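Local coordinates for putative amidohydrolase/peptidase (Burkholderia cenocepacia, PDB 4WJB), which is a putative zinc-dependent amidohydrolase of the peptidase M20 family, probably hydrolysing non-peptide carbon-nitrogen bonds, at residues R44-D49 and H96-P101. Sequence-based numbering, arbitrary orientation.
Sequences RLALTD and HADSQP. With ZN (zinc ion), chain E.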
ATOM      1  N   ARG A  44      -9.188  31.815   6.551  1.00 22.18           N
ATOM      2  CA  ARG A  44     -10.033  32.462   7.543  1.00 24.10           C
ATOM      3  C   ARG A  44     -10.659  31.405   8.449  1.00 23.07           C
ATOM      4  O   ARG A  44     -11.828  31.050   8.298  1.00 20.53           O
ATOM      5  CB  ARG A  44     -11.108  33.306   6.843  1.00 25.35           C
ATOM      6  CG  ARG A  44     -11.821  34.317   7.725  1.00 27.02           C
ATOM      7  CD  ARG A  44     -12.566  35.355   6.880  1.00 25.83           C
ATOM      8  NE  ARG A  44     -13.618  34.757   6.061  1.00 25.29           N
ATOM      9  CZ  ARG A  44     -13.811  35.013   4.768  1.00 25.54           C
ATOM     10  NH1 ARG A  44     -13.024  35.867   4.123  1.00 24.80           N
ATOM     11  NH2 ARG A  44     -14.803  34.418   4.118  1.00 23.78           N
ATOM     12  N   LEU A  45      -9.866  30.895   9.388  1.00 24.23           N
ATOM     13  CA  LEU A  45     -10.318  29.819  10.264  1.00 24.96           C
ATOM     14  C   LEU A  45     -11.401  30.310  11.221  1.00 23.54           C
ATOM     15  O   LEU A  45     -11.444  31.492  11.582  1.00 22.55           O
ATOM     16  CB  LEU A  45      -9.140  29.225  11.045  1.00 29.29           C
ATOM     17  CG  LEU A  45      -8.389  28.066  10.381  1.00 34.33           C
ATOM     18  CD1 LEU A  45      -7.916  28.426   8.975  1.00 35.77           C
ATOM     19  CD2 LEU A  45      -7.213  27.622  11.248  1.00 37.17           C
ATOM     20  N   ALA A  46     -12.283  29.393  11.610  1.00 20.65           N
ATOM     21  CA  ALA A  46     -13.422  29.719  12.464  1.00 21.28           C
ATOM     22  C   ALA A  46     -13.005  30.383  13.777  1.00 20.79           C
ATOM     23  O   ALA A  46     -12.080  29.931  14.446  1.00 21.65           O
ATOM     24  CB  ALA A  46     -14.231  28.460  12.748  1.00 20.92           C
ATOM     25  N   LEU A  47     -13.700  31.466  14.117  1.00 20.07           N
ATOM     26  CA  LEU A  47     -13.552  32.161  15.398  1.00 18.23           C
ATOM     27  C   LEU A  47     -12.184  32.812  15.602  1.00 19.62           C
ATOM     28  O   LEU A  47     -11.845  33.219  16.716  1.00 19.36           O
ATOM     29  CB  LEU A  47     -13.860  31.209  16.556  1.00 19.18           C
ATOM     30  CG  LEU A  47     -15.257  30.595  16.447  1.00 18.47           C
ATOM     31  CD1 LEU A  47     -15.599  29.769  17.682  1.00 17.54           C
ATOM     32  CD2 LEU A  47     -16.314  31.677  16.181  1.00 17.49           C
ATOM     33  N   THR A  48     -11.406  32.922  14.528  1.00 19.41           N
ATOM     34  CA  THR A  48     -10.225  33.781  14.534  1.00 22.34           C
ATOM     35  C   THR A  48     -10.664  35.244  14.426  1.00 21.94           C
ATOM     36  O   THR A  48     -11.840  35.524  14.210  1.00 21.04           O
ATOM     37  CB  THR A  48      -9.271  33.450  13.371  1.00 24.18           C
ATOM     38  OG1 THR A  48      -9.975  33.591  12.126  1.00 23.38           O
ATOM     39  CG2 THR A  48      -8.739  32.016  13.505  1.00 23.36           C
ATOM     40  N   ASP A  49      -9.721  36.173  14.567  1.00 23.80           N
ATOM     41  CA  ASP A  49     -10.029  37.588  14.374  1.00 25.37           C
ATOM     42  C   ASP A  49     -10.447  37.872  12.927  1.00 23.33           C
ATOM     43  O   ASP A  49     -11.242  38.779  12.667  1.00 20.91           O
ATOM     44  CB  ASP A  49      -8.836  38.463  14.763  1.00 29.22           C
ATOM     45  CG  ASP A  49      -8.751  38.701  16.262  1.00 32.91           C
ATOM     46  OD1 ASP A  49      -9.760  38.461  16.957  1.00 32.32           O
ATOM     47  OD2 ASP A  49      -7.683  39.139  16.742  1.00 35.08           O
ATOM     48  N   HIS A  96     -21.644  29.135   5.409  1.00 20.11           N
ATOM     49  CA  HIS A  96     -20.583  29.416   6.366  1.00 20.53           C
ATOM     50  C   HIS A  96     -19.609  30.443   5.814  1.00 21.26           C
ATOM     51  O   HIS A  96     -19.435  30.551   4.606  1.00 20.23           O
ATOM     52  CB  HIS A  96     -19.843  28.132   6.730  1.00 19.69           C
ATOM     53  CG  HIS A  96     -19.254  27.411   5.554  1.00 21.46           C
ATOM     54  ND1 HIS A  96     -17.916  27.483   5.229  1.00 22.14           N
ATOM     55  CD2 HIS A  96     -19.816  26.579   4.642  1.00 22.14           C
ATOM     56  CE1 HIS A  96     -17.681  26.741   4.160  1.00 23.14           C
ATOM     57  NE2 HIS A  96     -18.817  26.178   3.785  1.00 24.64           N
ATOM     58  N   ALA A  97     -18.975  31.197   6.700  1.00 21.58           N
ATOM     59  CA  ALA A  97     -18.019  32.205   6.265  1.00 24.50           C
ATOM     60  C   ALA A  97     -16.586  31.723   6.493  1.00 22.38           C
ATOM     61  O   ALA A  97     -15.646  32.200   5.855  1.00 24.16           O
ATOM     62  CB  ALA A  97     -18.270  33.521   6.990  1.00 23.62           C
ATOM     63  N   ASP A  98     -16.427  30.763   7.397  1.00 20.91           N
ATOM     64  CA  ASP A  98     -15.101  30.261   7.746  1.00 22.75           C
ATOM     65  C   ASP A  98     -14.556  29.368   6.636  1.00 23.92           C
ATOM     66  O   ASP A  98     -15.316  28.856   5.813  1.00 23.38           O
ATOM     67  CB  ASP A  98     -15.141  29.504   9.077  1.00 20.02           C
ATOM     68  CG  ASP A  98     -15.945  28.221   9.001  1.00 21.14           C
ATOM     69  OD1 ASP A  98     -17.189  28.291   8.876  1.00 20.09           O
ATOM     70  OD2 ASP A  98     -15.329  27.135   9.082  1.00 22.20           O
ATOM     71  N   SER A  99     -13.240  29.187   6.614  1.00 24.44           N
ATOM     72  CA  SER A  99     -12.603  28.437   5.537  1.00 25.12           C
ATOM     73  C   SER A  99     -11.642  27.375   6.042  1.00 25.58           C
ATOM     74  O   SER A  99     -11.344  27.297   7.238  1.00 23.49           O
ATOM     75  CB  SER A  99     -11.843  29.382   4.604  1.00 25.96           C
ATOM     76  OG  SER A  99     -10.593  29.750   5.164  1.00 29.87           O
ATOM     77  N   GLN A 100     -11.175  26.559   5.100  1.00 26.13           N
ATOM     78  CA  GLN A 100     -10.033  25.673   5.294  1.00 28.37           C
ATOM     79  C   GLN A 100      -8.757  26.508   5.304  1.00 29.58           C
ATOM     80  O   GLN A 100      -8.764  27.639   4.813  1.00 28.50           O
ATOM     81  CB  GLN A 100      -9.979  24.625   4.176  1.00 30.90           C
ATOM     82  CG  GLN A 100     -11.054  23.555   4.267  1.00 32.33           C
ATOM     83  CD  GLN A 100     -10.769  22.541   5.353  1.00 33.20           C
ATOM     84  OE1 GLN A 100      -9.612  22.276   5.685  1.00 33.81           O
ATOM     85  NE2 GLN A 100     -11.825  21.965   5.917  1.00 33.46           N
ATOM     86  N   PRO A 101      -7.660  25.959   5.860  1.00 30.58           N
ATOM     87  CA  PRO A 101      -6.370  26.659   5.853  1.00 33.58           C
ATOM     88  C   PRO A 101      -5.948  27.110   4.457  1.00 34.43           C
ATOM     89  O   PRO A 101      -5.378  28.194   4.320  1.00 35.63           O
ATOM     90  CB  PRO A 101      -5.401  25.608   6.399  1.00 33.43           C
ATOM     91  CG  PRO A 101      -6.245  24.760   7.283  1.00 33.83           C
ATOM     92  CD  PRO A 101      -7.585  24.685   6.598  1.00 31.88           C
TER
HETATM   93 ZN    ZN E 501     -18.685  24.862   2.147  0.72 30.64          ZN
HETATM   94  O   HOH W   1     -12.608  27.123   9.582  1.00 19.75           O
HETATM   95  O   HOH W   2     -20.228  23.719   3.020  1.00 26.12           O
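Arg44 and Ser99 join two loops by backbone and side-chain hydrogen bonds next to the zinc site of this M20-family hydrolase. Residues 44-49 lead into helix 49-64 through a type II beta turn from Leu45 to Thr48, while residues 96-101 follow strand 91-96 and begin with the zinc ligand His96. Both polar atoms of the Arg44 backbone are used: its N donates almost straight to Ser99 OG (2.9 Å, 168°), and its O receives Ser99 N at 2.9 Å, from above the carbonyl plane. With OG lying between backbone N and carbonyl carbon (chi1 79°), the Ser99 hydroxyl faces Arg44 N.

The Arg44 side chain, extended at first and bent at chi3 (63°), brings its guanidinium side-on to Ala97 O. That oxygen lies close to the guanidinium plane and is gripped twice: NH2 approaches on a lone pair at 2.9 Å, whereas NE, 3.3 Å from the same Ala97 O, sits above the carbonyl plane. NH1 has a separate partner in Ile34 O, so all three guanidinium nitrogens are hydrogen-bonded.

Ala46 packs its methyl against the CB of Asp98, and Leu45 CD1 rests on Pro101 CA at 3.9 Å. A water extends the join, accepting from Ala46 N and donating to Asp98 OD2 and Ser99 O. The Asp98 carboxylate also takes the backbone N-H groups of Glu141 and Glu142, tying in the neighbouring loop, where Glu142 is a probable ligand of a second zinc ion.

A bond at the ring edge fixes the rotation of the imidazole: ND1 of His96 donates to Asp98 O at 3.0 Å, with the oxygen in the ring plane, while NE2, alongside the side chains of Asp107 and His203, binds zinc at 2.1 Å.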